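Local coordinates for sensor protein (Vibrio cholerae, PDB 3BY9) that senses C4-dicarboxylates such as succinate through this extracytoplasmic domain of a membrane-bound histidine kinase, which probably passes the signal on by phosphorylation, at residues 157-160 / 165-168; 168-173 / 203-208; 173-178 / 182-187; 224-229 / 251-256. One frame throughout, in Å; residues are numbered along the deposited sequence.

In the fold
Interactions 1 and 4 lie on opposite sides of the antiparallel sheet that contains strands 165-169 and 250-257. Interaction 1 packs aromatic rings on the side covered by helix 5-27, while interaction 4 sets W226 against R253 and L255 on the other side; both are buried and rest on carbon contacts. Further along the chain from strand 165-169, interaction 2 is also buried but polar, a single phenol-to-carboxylate bond reaching the loop after helix 193-202. Interaction 3 is nested within the loop that interaction 2 closes. Only partly buried, it relies on backbone hydrogen bonds, and its F176 and F185 pack on Y205 of interaction 2.

Interaction 1 of 4, residues 157-160 / 165-168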
loop_
_atom_site.group_PDB
_atom_site.type_symbol
_atom_site.label_atom_id
_atom_site.label_comp_id
_atom_site.label_asym_id
_atom_site.label_seq_id
_atom_site.Cartn_x
_atom_site.Cartn_y
_atom_site.Cartn_z
ATOM N N GLN A 157 -3.289 3.790 -12.598
ATOM C CA GLN A 157 -3.421 4.038 -14.034
ATOM C C GLN A 157 -4.425 3.112 -14.719
ATOM O O GLN A 157 -4.858 3.377 -15.852
ATOM C CB GLN A 157 -2.041 3.932 -14.701
ATOM C CG GLN A 157 -1.268 5.270 -14.815
ATOM C CD GLN A 157 -1.137 6.074 -13.506
ATOM O OE1 GLN A 157 -2.133 6.479 -12.900
ATOM N NE2 GLN A 157 0.106 6.332 -13.090
ATOM N N GLY A 158 -4.791 2.031 -14.037
ATOM C CA GLY A 158 -5.770 1.090 -14.555
ATOM C C GLY A 158 -7.201 1.611 -14.461
ATOM O O GLY A 158 -8.135 0.995 -14.987
ATOM N N TRP A 159 -7.402 2.727 -13.771
ATOM C CA TRP A 159 -8.763 3.266 -13.657
ATOM C C TRP A 159 -8.933 4.166 -14.874
ATOM O O TRP A 159 -8.338 5.232 -14.926
ATOM C CB TRP A 159 -8.926 4.139 -12.413
ATOM C CG TRP A 159 -10.371 4.548 -12.271
ATOM C CD1 TRP A 159 -10.937 5.729 -12.636
ATOM C CD2 TRP A 159 -11.422 3.728 -11.778
ATOM N NE1 TRP A 159 -12.296 5.706 -12.398
ATOM C CE2 TRP A 159 -12.625 4.488 -11.869
ATOM C CE3 TRP A 159 -11.475 2.436 -11.267
ATOM C CZ2 TRP A 159 -13.848 3.994 -11.472
ATOM C CZ3 TRP A 159 -12.710 1.935 -10.867
ATOM C CH2 TRP A 159 -13.885 2.721 -10.974
ATOM N N GLN A 160 -9.753 3.769 -15.820
ATOM C CA GLN A 160 -9.842 4.617 -16.992
ATOM C C GLN A 160 -11.171 5.289 -17.217
ATOM O O GLN A 160 -11.335 6.073 -18.146
ATOM C CB GLN A 160 -9.395 3.818 -18.203
ATOM C CG GLN A 160 -7.858 3.680 -18.225
ATOM C CD GLN A 160 -7.166 5.029 -18.466
ATOM O OE1 GLN A 160 -7.327 5.636 -19.536
ATOM N NE2 GLN A 160 -6.404 5.507 -17.471
ATOM N N TYR A 165 -15.320 7.837 -10.368
ATOM C CA TYR A 165 -14.039 7.927 -9.690
ATOM C C TYR A 165 -13.867 6.761 -8.790
ATOM O O TYR A 165 -14.850 6.095 -8.428
ATOM C CB TYR A 165 -14.003 9.193 -8.795
ATOM C CG TYR A 165 -14.283 10.479 -9.537
ATOM C CD1 TYR A 165 -13.223 11.243 -10.083
ATOM C CD2 TYR A 165 -15.602 10.846 -9.818
ATOM C CE1 TYR A 165 -13.481 12.365 -10.910
ATOM C CE2 TYR A 165 -15.865 11.944 -10.683
ATOM C CZ TYR A 165 -14.786 12.677 -11.208
ATOM O OH TYR A 165 -15.067 13.694 -12.086
ATOM N N PHE A 166 -12.611 6.475 -8.422
ATOM C CA PHE A 166 -12.476 5.416 -7.414
ATOM C C PHE A 166 -11.598 5.905 -6.280
ATOM O O PHE A 166 -10.794 6.836 -6.425
ATOM C CB PHE A 166 -11.839 4.126 -7.990
ATOM C CG PHE A 166 -10.334 4.098 -7.871
ATOM C CD1 PHE A 166 -9.726 3.568 -6.749
ATOM C CD2 PHE A 166 -9.536 4.664 -8.871
ATOM C CE1 PHE A 166 -8.330 3.597 -6.608
ATOM C CE2 PHE A 166 -8.143 4.700 -8.738
ATOM C CZ PHE A 166 -7.540 4.155 -7.585
ATOM N N VAL A 167 -11.801 5.317 -5.100
ATOM C CA VAL A 167 -10.842 5.562 -4.014
ATOM C C VAL A 167 -10.598 4.168 -3.397
ATOM O O VAL A 167 -11.450 3.285 -3.548
ATOM C CB VAL A 167 -11.353 6.450 -2.854
ATOM C CG1 VAL A 167 -11.519 7.911 -3.378
ATOM C CG2 VAL A 167 -12.708 5.929 -2.283
ATOM N N ALA A 168 -9.438 3.993 -2.750
ATOM C CA ALA A 168 -9.148 2.761 -1.993
ATOM C C ALA A 168 -8.967 3.292 -0.601
ATOM O O ALA A 168 -8.082 4.123 -0.356
ATOM C CB ALA A 168 -7.866 2.098 -2.490
#
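The backbones of 157-160 and 165-168 come closest at W159 and F166, whose CA atoms are 7.6 Å apart, and their aromatic side chains meet between them. W159 sits in the loop just after helix 153-157. A first torsion of -174° carries its indole away from the backbone N toward the strand, where it runs alongside the F166 side chain coming the other way. It is the F166 methylene that lies over the indole face: CB is 3.6 Å from the centroid of the W159 six-membered ring and only 7° off the normal, a clear CH-pi contact. The phenyl then lies obliquely beside the five-membered ring, planes 43° apart, with W159 CG and F166 CD2 at 3.5 Å. Strand 165-169 belongs to the four-stranded antiparallel sheet of the second PAS-like (PDC) domain, and the loop residue thus packs on the side of that sheet covered by helix 5-27. F19 of that helix meets both rings, edge-to-face with W159. At the far end of the indole, CZ2 passes 3.8 Å from Y165 O. The W159 NE1 proton goes to the backbone carbonyl of S164, a bond that helps fix the rotation of the indole.

Interaction 2 of 4, residues 168-173 / 203-208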
loop_
_atom_site.group_PDB
_atom_site.type_symbol
_atom_site.label_atom_id
_atom_site.label_comp_id
_atom_site.label_asym_id
_atom_site.label_seq_id
_atom_site.Cartn_x
_atom_site.Cartn_y
_atom_site.Cartn_z
ATOM N N ALA A 168 -9.438 3.993 -2.750
ATOM C CA ALA A 168 -9.148 2.761 -1.993
ATOM C C ALA A 168 -8.967 3.292 -0.601
ATOM O O ALA A 168 -8.082 4.123 -0.356
ATOM C CB ALA A 168 -7.866 2.098 -2.490
ATOM N N THR A 169 -9.805 2.838 0.339
ATOM C CA THR A 169 -9.743 3.359 1.714
ATOM C C THR A 169 -9.257 2.327 2.738
ATOM O O THR A 169 -9.507 1.141 2.587
ATOM C CB THR A 169 -11.142 3.811 2.181
ATOM O OG1 THR A 169 -12.081 2.746 1.918
ATOM C CG2 THR A 169 -11.606 5.061 1.411
ATOM N N ASP A 170 -8.567 2.820 3.771
ATOM C CA ASP A 170 -8.106 1.912 4.823
ATOM C C ASP A 170 -9.192 1.833 5.895
ATOM O O ASP A 170 -10.315 2.332 5.718
ATOM C CB ASP A 170 -6.768 2.391 5.414
ATOM C CG ASP A 170 -6.879 3.670 6.243
ATOM O OD1 ASP A 170 -7.984 4.130 6.600
ATOM O OD2 ASP A 170 -5.803 4.230 6.569
ATOM N N ASP A 171 -8.864 1.194 7.025
ATOM C CA ASP A 171 -9.864 1.051 8.081
ATOM C C ASP A 171 -10.438 2.310 8.740
ATOM O O ASP A 171 -11.526 2.234 9.338
ATOM C CB ASP A 171 -9.345 0.099 9.157
ATOM C CG ASP A 171 -9.194 -1.308 8.643
ATOM O OD1 ASP A 171 -9.917 -1.687 7.692
ATOM O OD2 ASP A 171 -8.351 -2.049 9.202
ATOM N N HIS A 172 -9.724 3.441 8.679
ATOM C CA HIS A 172 -10.209 4.734 9.218
ATOM C C HIS A 172 -10.810 5.570 8.098
ATOM O O HIS A 172 -11.069 6.777 8.263
ATOM C CB HIS A 172 -9.054 5.559 9.811
ATOM C CG HIS A 172 -8.519 5.011 11.089
ATOM N ND1 HIS A 172 -9.221 5.073 12.273
ATOM C CD2 HIS A 172 -7.354 4.383 11.370
ATOM C CE1 HIS A 172 -8.507 4.510 13.234
ATOM N NE2 HIS A 172 -7.369 4.083 12.713
ATOM N N GLN A 173 -11.014 4.931 6.943
ATOM C CA GLN A 173 -11.520 5.556 5.750
ATOM C C GLN A 173 -10.553 6.594 5.199
ATOM O O GLN A 173 -10.957 7.570 4.550
ATOM C CB GLN A 173 -12.935 6.168 5.957
ATOM C CG GLN A 173 -13.915 5.278 6.706
ATOM C CD GLN A 173 -14.141 3.894 6.068
ATOM O OE1 GLN A 173 -14.762 3.002 6.674
ATOM N NE2 GLN A 173 -13.646 3.709 4.860
ATOM N N GLN A 203 2.297 5.830 12.120
ATOM C CA GLN A 203 3.239 6.316 11.122
ATOM C C GLN A 203 3.029 5.727 9.729
ATOM O O GLN A 203 3.897 5.903 8.860
ATOM C CB GLN A 203 4.707 6.116 11.572
ATOM C CG GLN A 203 5.146 7.120 12.681
ATOM C CD GLN A 203 5.350 8.558 12.181
ATOM O OE1 GLN A 203 6.230 8.849 11.365
ATOM N NE2 GLN A 203 4.527 9.472 12.691
ATOM N N GLN A 204 1.861 5.123 9.523
ATOM C CA GLN A 204 1.513 4.553 8.220
ATOM C C GLN A 204 1.578 5.638 7.153
ATOM O O GLN A 204 2.008 5.350 6.032
ATOM C CB GLN A 204 0.123 3.945 8.246
ATOM C CG GLN A 204 -0.232 3.165 6.937
ATOM C CD GLN A 204 -1.352 2.179 7.175
ATOM O OE1 GLN A 204 -2.176 2.372 8.089
ATOM N NE2 GLN A 204 -1.418 1.119 6.359
ATOM N N TYR A 205 1.161 6.866 7.508
ATOM C CA TYR A 205 1.243 8.011 6.577
ATOM C C TYR A 205 2.197 9.060 7.170
ATOM O O TYR A 205 2.017 10.270 6.947
ATOM C CB TYR A 205 -0.146 8.635 6.336
ATOM C CG TYR A 205 -1.158 7.595 5.944
ATOM C CD1 TYR A 205 -0.986 6.832 4.776
ATOM C CD2 TYR A 205 -2.217 7.288 6.772
ATOM C CE1 TYR A 205 -1.854 5.789 4.466
ATOM C CE2 TYR A 205 -3.073 6.272 6.479
ATOM C CZ TYR A 205 -2.892 5.515 5.314
ATOM O OH TYR A 205 -3.765 4.509 5.004
ATOM N N LEU A 206 3.234 8.585 7.855
ATOM C CA LEU A 206 4.235 9.440 8.477
ATOM C C LEU A 206 3.516 10.511 9.317
ATOM O O LEU A 206 2.598 10.152 10.095
ATOM C CB LEU A 206 5.134 10.060 7.428
ATOM C CG LEU A 206 5.748 8.988 6.471
ATOM C CD1 LEU A 206 6.678 9.587 5.442
ATOM C CD2 LEU A 206 6.484 7.923 7.273
ATOM N N ASP A 207 3.922 11.782 9.163
ATOM C CA ASP A 207 3.284 12.884 9.921
ATOM C C ASP A 207 2.275 13.660 9.064
ATOM O O ASP A 207 2.027 14.869 9.285
ATOM C CB ASP A 207 4.329 13.890 10.412
ATOM C CG ASP A 207 5.348 13.290 11.344
ATOM O OD1 ASP A 207 4.994 12.400 12.139
ATOM O OD2 ASP A 207 6.513 13.755 11.316
ATOM N N SER A 208 1.681 12.978 8.106
ATOM C CA SER A 208 0.727 13.617 7.223
ATOM C C SER A 208 -0.474 14.107 7.954
ATOM O O SER A 208 -1.015 13.412 8.817
ATOM C CB SER A 208 0.189 12.636 6.136
ATOM O OG SER A 208 1.213 12.185 5.284
#
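D170 and Y205 reach each other through their first torsions: D170 CG stands between its own backbone N and carbonyl carbon (chi1 70°), whereas Y205 CG is anti to its carbonyl carbon (chi1 -51°). The aspartate heads an Asx turn, with H172 N donating to D170 OD1 at 2.8 Å, inside a type I beta turn from D170 to Q173. V174 N bonds to the same oxygen, so backbone donors hold the carboxylate in place. The other oxygen takes the phenol: Y205 OH gives its proton to D170 OD2 at 2.6 Å. The hydroxyl approaches on the anti side and 32° out of the carboxylate plane, while OD2 lies at the edge of the ring, near the ring plane. Both side chains are buried, and the short bond together with the NH groups on OD1 would probably favour the charged form of D170.

Q204 CG rests over one face of the Y205 ring, toward the rim, 3.9 Å above the plane. From there Q204 NE2 bonds to F119 O on strand 116-121, linking the loop to the sheet of the succinate-binding domain; the Q204 side chain lies about 5 Å from that of R104, which binds succinate in the liganded protein; no succinate is bound here. The tyrosine also opens a type II' turn, in which its carbonyl oxygen takes two donors, S208 N at 3.0 Å and S208 OG at 2.7 Å.

Interaction 3 of 4, residues 173-178 / 182-187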
loop_
_atom_site.group_PDB
_atom_site.type_symbol
_atom_site.label_atom_id
_atom_site.label_comp_id
_atom_site.label_asym_id
_atom_site.label_seq_id
_atom_site.Cartn_x
_atom_site.Cartn_y
_atom_site.Cartn_z
ATOM N N GLN A 173 -11.014 4.931 6.943
ATOM C CA GLN A 173 -11.520 5.556 5.750
ATOM C C GLN A 173 -10.553 6.594 5.199
ATOM O O GLN A 173 -10.957 7.570 4.550
ATOM C CB GLN A 173 -12.935 6.168 5.957
ATOM C CG GLN A 173 -13.915 5.278 6.706
ATOM C CD GLN A 173 -14.141 3.894 6.068
ATOM O OE1 GLN A 173 -14.762 3.002 6.674
ATOM N NE2 GLN A 173 -13.646 3.709 4.860
ATOM N N VAL A 174 -9.263 6.429 5.481
ATOM C CA VAL A 174 -8.313 7.337 4.840
ATOM C C VAL A 174 -8.118 6.854 3.377
ATOM O O VAL A 174 -7.949 5.645 3.103
ATOM C CB VAL A 174 -6.938 7.342 5.562
ATOM C CG1 VAL A 174 -5.940 8.252 4.801
ATOM C CG2 VAL A 174 -7.115 7.884 7.003
ATOM N N VAL A 175 -8.138 7.808 2.448
ATOM C CA VAL A 175 -7.951 7.527 1.017
ATOM C C VAL A 175 -6.466 7.331 0.735
ATOM O O VAL A 175 -5.677 8.259 0.864
ATOM C CB VAL A 175 -8.535 8.694 0.175
ATOM C CG1 VAL A 175 -8.258 8.453 -1.295
ATOM C CG2 VAL A 175 -10.071 8.741 0.389
ATOM N N PHE A 176 -6.081 6.087 0.388
ATOM C CA PHE A 176 -4.683 5.751 0.118
ATOM C C PHE A 176 -4.387 5.742 -1.386
ATOM O O PHE A 176 -3.250 5.992 -1.768
ATOM C CB PHE A 176 -4.351 4.383 0.718
ATOM C CG PHE A 176 -2.950 3.984 0.497
ATOM C CD1 PHE A 176 -1.923 4.725 1.057
ATOM C CD2 PHE A 176 -2.652 2.924 -0.328
ATOM C CE1 PHE A 176 -0.576 4.417 0.794
ATOM C CE2 PHE A 176 -1.311 2.595 -0.607
ATOM C CZ PHE A 176 -0.277 3.349 -0.042
HETATM N N MSE A 177 -5.391 5.419 -2.229
HETATM C CA MSE A 177 -5.238 5.479 -3.705
HETATM C C MSE A 177 -6.493 6.159 -4.211
HETATM O O MSE A 177 -7.536 6.042 -3.608
HETATM C CB MSE A 177 -5.130 4.078 -4.337
HETATM C CG MSE A 177 -3.792 3.475 -4.022
HETATM SE SE MSE A 177 -3.543 1.781 -4.935
HETATM C CE MSE A 177 -4.735 0.722 -4.016
ATOM N N SER A 178 -6.396 6.852 -5.342
ATOM C CA SER A 178 -7.614 7.488 -5.851
ATOM C C SER A 178 -7.379 7.953 -7.291
ATOM O O SER A 178 -6.241 8.191 -7.677
ATOM C CB SER A 178 -7.892 8.727 -5.035
ATOM O OG SER A 178 -9.076 9.371 -5.539
ATOM N N ALA A 182 -6.159 14.800 -5.326
ATOM C CA ALA A 182 -6.351 15.784 -4.273
ATOM C C ALA A 182 -6.951 15.144 -3.023
ATOM O O ALA A 182 -6.855 15.703 -1.933
ATOM C CB ALA A 182 -7.285 16.883 -4.768
ATOM N N TRP A 183 -7.596 13.987 -3.187
ATOM C CA TRP A 183 -8.245 13.324 -2.030
ATOM C C TRP A 183 -7.257 12.404 -1.280
ATOM O O TRP A 183 -7.592 11.886 -0.189
ATOM C CB TRP A 183 -9.473 12.501 -2.490
ATOM C CG TRP A 183 -10.585 13.296 -3.190
ATOM C CD1 TRP A 183 -10.788 14.656 -3.126
ATOM C CD2 TRP A 183 -11.632 12.774 -4.011
ATOM N NE1 TRP A 183 -11.910 15.001 -3.853
ATOM C CE2 TRP A 183 -12.444 13.869 -4.410
ATOM C CE3 TRP A 183 -11.966 11.487 -4.464
ATOM C CZ2 TRP A 183 -13.563 13.704 -5.233
ATOM C CZ3 TRP A 183 -13.060 11.330 -5.282
ATOM C CH2 TRP A 183 -13.852 12.440 -5.665
ATOM N N LEU A 184 -6.060 12.199 -1.823
ATOM C CA LEU A 184 -5.072 11.325 -1.128
ATOM C C LEU A 184 -4.775 11.816 0.276
ATOM O O LEU A 184 -4.603 13.005 0.490
ATOM C CB LEU A 184 -3.740 11.241 -1.902
ATOM C CG LEU A 184 -3.852 10.493 -3.249
ATOM C CD1 LEU A 184 -2.476 10.560 -3.947
ATOM C CD2 LEU A 184 -4.279 9.031 -3.077
ATOM N N PHE A 185 -4.695 10.887 1.230
ATOM C CA PHE A 185 -4.395 11.180 2.617
ATOM C C PHE A 185 -5.477 12.020 3.335
ATOM O O PHE A 185 -5.184 12.635 4.352
ATOM C CB PHE A 185 -3.010 11.828 2.775
ATOM C CG PHE A 185 -1.894 11.048 2.109
ATOM C CD1 PHE A 185 -1.624 9.737 2.478
ATOM C CD2 PHE A 185 -1.146 11.622 1.087
ATOM C CE1 PHE A 185 -0.613 8.985 1.822
ATOM C CE2 PHE A 185 -0.140 10.892 0.425
ATOM C CZ PHE A 185 0.118 9.567 0.799
ATOM N N HIS A 186 -6.699 12.062 2.790
ATOM C CA HIS A 186 -7.818 12.707 3.474
ATOM C C HIS A 186 -8.737 11.564 3.896
ATOM O O HIS A 186 -8.772 10.492 3.280
ATOM C CB HIS A 186 -8.643 13.593 2.547
ATOM C CG HIS A 186 -7.951 14.849 2.137
ATOM N ND1 HIS A 186 -6.725 14.858 1.495
ATOM C CD2 HIS A 186 -8.320 16.145 2.280
ATOM C CE1 HIS A 186 -6.381 16.115 1.251
ATOM N NE2 HIS A 186 -7.333 16.911 1.715
ATOM N N SER A 187 -9.498 11.766 4.954
ATOM C CA SER A 187 -10.452 10.733 5.345
ATOM C C SER A 187 -11.772 11.017 4.647
ATOM O O SER A 187 -12.087 12.175 4.341
ATOM C CB SER A 187 -10.677 10.713 6.860
ATOM O OG SER A 187 -11.100 11.985 7.357
#
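Two backbone hydrogen bonds join V175 to the returning chain. V175 N donates to H186 O at 2.9 Å, and F185 N donates to V175 O at 2.8 Å. Alongside them come two CA-H...O contacts, S187 CA to Q173 O at 3.3 Å and a longer one from V174 CA to H186 O, at the single beta bridge between V174 and S187. F176 and M177 (a selenomethionine) both face A168 in a classic beta bulge, which ties the segment to strand 165-169. The return is shaped by a type II turn from W183 to H186. H186 ND1 braces that turn by donating to L184 O at 3.0 Å; ND1 comes from above the L184 carbonyl plane, while L184 O lies in the plane of the imidazole.

Carbons also press on backbone oxygens in van der Waals contact. V175 CB lies 3.3 Å from W183 O. The second torsion of L184 (177°) sends CD1 straight on from CA and turns CD2 back, 3.5 Å from F176 O and touching M177 and S178. Apolar pairs are looser: V175 CG1 is 4.4 Å from both W183 CB and L184 CD2.

Among the polar side chains, S178 points toward the opposing segment, its OG near W183 CE3, and bonds to F166 O and Q180 N; S187 OG is taken by A189 O. The hold of strand 175-176 on the loop that follows it thus depends mainly on main-chain bonds.

Interaction 4 of 4, residues 224-229 / 251-256; sequences SEWRKP and TIRVLS
In the antiparallel sheet of the second PAS-like domain, strand 238-245 runs between strands 223-226 and 250-257, and W226 reaches across it to touch R253 and L255. Turned away from its own carbonyl carbon (chi1 -73°), the indole extends its six-membered ring over the sheet, packing on V240 of the middle strand along the way. R253 arrives at the edge of the indole, near its plane, with a methylene: W226 CZ2 and R253 CD are 3.6 Å apart. The two side chains cross at about a right angle, and the guanidinium plane is turned 61° from the ring. Two atoms further round the rim, W226 CZ3 meets L255 CD2 obliquely at 3.7 Å.

The charged end of R253 is held by other groups: NE bonds to T169 OG1 and NH2 to L219 O, while T251 CG2 sits 3.9 Å above the guanidinium plane, over its centre. The residues flanking W226 pair with each other: E225 OE1 and R227 NH2 form a salt bridge at 2.8 Å, and E225 OE1 makes another with K258, a residue of the second calcium site. R253 and L255, two apart along one strand, present the same side to W226, the alternation expected of a regular antiparallel beta-sheet.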
loop_
_atom_site.group_PDB
_atom_site.type_symbol
_atom_site.label_atom_id
_atom_site.label_comp_id
_atom_site.label_asym_id
_atom_site.label_seq_id
_atom_site.Cartn_x
_atom_site.Cartn_y
_atom_site.Cartn_z
ATOM N N SER A 224 -24.324 2.682 -1.331
ATOM C CA SER A 224 -24.766 3.776 -0.462
ATOM C C SER A 224 -24.713 5.102 -1.193
ATOM O O SER A 224 -24.631 5.104 -2.417
ATOM C CB SER A 224 -23.843 3.853 0.762
ATOM O OG SER A 224 -24.442 4.664 1.750
ATOM N N GLU A 225 -24.833 6.200 -0.436
ATOM C CA GLU A 225 -24.724 7.558 -1.017
ATOM C C GLU A 225 -23.907 8.352 -0.051
ATOM O O GLU A 225 -24.033 8.163 1.167
ATOM C CB GLU A 225 -26.089 8.254 -1.188
ATOM C CG GLU A 225 -26.984 7.583 -2.212
ATOM C CD GLU A 225 -28.233 8.382 -2.527
ATOM O OE1 GLU A 225 -28.411 9.455 -1.920
ATOM O OE2 GLU A 225 -29.029 7.921 -3.368
ATOM N N TRP A 226 -23.053 9.217 -0.588
ATOM C CA TRP A 226 -22.206 10.094 0.227
ATOM C C TRP A 226 -22.733 11.498 -0.042
ATOM O O TRP A 226 -22.864 11.889 -1.191
ATOM C CB TRP A 226 -20.756 10.019 -0.219
ATOM C CG TRP A 226 -20.064 8.729 0.161
ATOM C CD1 TRP A 226 -20.629 7.612 0.737
ATOM C CD2 TRP A 226 -18.683 8.412 -0.066
ATOM N NE1 TRP A 226 -19.668 6.613 0.872
ATOM C CE2 TRP A 226 -18.475 7.078 0.388
ATOM C CE3 TRP A 226 -17.602 9.125 -0.620
ATOM C CZ2 TRP A 226 -17.224 6.440 0.307
ATOM C CZ3 TRP A 226 -16.340 8.478 -0.715
ATOM C CH2 TRP A 226 -16.177 7.143 -0.246
ATOM N N ARG A 227 -23.025 12.236 1.015
ATOM C CA ARG A 227 -23.547 13.595 0.843
ATOM C C ARG A 227 -22.874 14.551 1.788
ATOM O O ARG A 227 -22.146 14.145 2.685
ATOM C CB ARG A 227 -25.060 13.628 1.084
ATOM C CG ARG A 227 -25.491 13.694 2.536
ATOM C CD ARG A 227 -27.022 13.689 2.608
ATOM N NE ARG A 227 -27.534 12.436 2.042
ATOM C CZ ARG A 227 -27.831 12.233 0.756
ATOM N NH1 ARG A 227 -27.693 13.214 -0.138
ATOM N NH2 ARG A 227 -28.218 11.025 0.353
ATOM N N LYS A 228 -23.054 15.852 1.534
ATOM C CA LYS A 228 -22.493 16.863 2.409
ATOM C C LYS A 228 -23.630 17.345 3.311
ATOM O O LYS A 228 -24.806 17.183 2.988
ATOM C CB LYS A 228 -21.922 18.055 1.587
ATOM C CG LYS A 228 -20.700 17.654 0.756
ATOM C CD LYS A 228 -19.526 17.406 1.658
ATOM C CE LYS A 228 -18.332 16.912 0.896
ATOM N NZ LYS A 228 -17.911 18.019 -0.047
ATOM N N PRO A 229 -23.272 17.921 4.467
ATOM C CA PRO A 229 -24.261 18.429 5.422
ATOM C C PRO A 229 -25.303 19.251 4.683
ATOM O O PRO A 229 -24.960 20.028 3.798
ATOM C CB PRO A 229 -23.412 19.268 6.379
ATOM C CG PRO A 229 -22.101 18.517 6.409
ATOM C CD PRO A 229 -21.899 18.214 4.909
ATOM N N THR A 251 -10.522 -1.153 0.970
ATOM C CA THR A 251 -11.848 -1.297 0.352
ATOM C C THR A 251 -11.801 -0.418 -0.911
ATOM O O THR A 251 -11.420 0.735 -0.835
ATOM C CB THR A 251 -12.989 -0.797 1.291
ATOM O OG1 THR A 251 -13.044 -1.651 2.468
ATOM C CG2 THR A 251 -14.382 -0.878 0.580
ATOM N N ILE A 252 -12.207 -0.989 -2.040
ATOM C CA ILE A 252 -12.242 -0.242 -3.311
ATOM C C ILE A 252 -13.648 0.343 -3.442
ATOM O O ILE A 252 -14.638 -0.344 -3.183
ATOM C CB ILE A 252 -11.995 -1.171 -4.505
ATOM C CG1 ILE A 252 -10.721 -1.990 -4.273
ATOM C CG2 ILE A 252 -11.913 -0.362 -5.792
ATOM C CD1 ILE A 252 -10.571 -3.097 -5.274
ATOM N N ARG A 253 -13.750 1.609 -3.857
ATOM C CA ARG A 253 -15.065 2.221 -3.982
ATOM C C ARG A 253 -15.171 2.983 -5.258
ATOM O O ARG A 253 -14.212 3.675 -5.632
ATOM C CB ARG A 253 -15.250 3.208 -2.811
ATOM C CG ARG A 253 -14.923 2.526 -1.441
ATOM C CD ARG A 253 -15.225 3.501 -0.294
ATOM N NE ARG A 253 -14.903 3.036 1.072
ATOM C CZ ARG A 253 -15.830 2.568 1.907
ATOM N NH1 ARG A 253 -17.097 2.441 1.499
ATOM N NH2 ARG A 253 -15.530 2.379 3.182
ATOM N N VAL A 254 -16.310 2.845 -5.934
ATOM C CA VAL A 254 -16.519 3.598 -7.177
ATOM C C VAL A 254 -17.600 4.641 -6.857
ATOM O O VAL A 254 -18.626 4.341 -6.217
ATOM C CB VAL A 254 -16.918 2.656 -8.351
ATOM C CG1 VAL A 254 -18.104 1.763 -8.003
ATOM C CG2 VAL A 254 -17.302 3.501 -9.598
ATOM N N LEU A 255 -17.330 5.889 -7.263
ATOM C CA LEU A 255 -18.221 7.019 -6.961
ATOM C C LEU A 255 -18.728 7.648 -8.243
ATOM O O LEU A 255 -17.927 7.943 -9.129
ATOM C CB LEU A 255 -17.464 8.121 -6.235
ATOM C CG LEU A 255 -17.073 7.983 -4.775
ATOM C CD1 LEU A 255 -16.101 6.826 -4.671
ATOM C CD2 LEU A 255 -16.377 9.251 -4.284
ATOM N N SER A 256 -20.045 7.802 -8.346
ATOM C CA SER A 256 -20.690 8.461 -9.512
ATOM C C SER A 256 -21.509 9.625 -8.985
ATOM O O SER A 256 -22.281 9.485 -8.040
ATOM C CB SER A 256 -21.643 7.481 -10.242
ATOM O OG SER A 256 -20.940 6.475 -10.967
#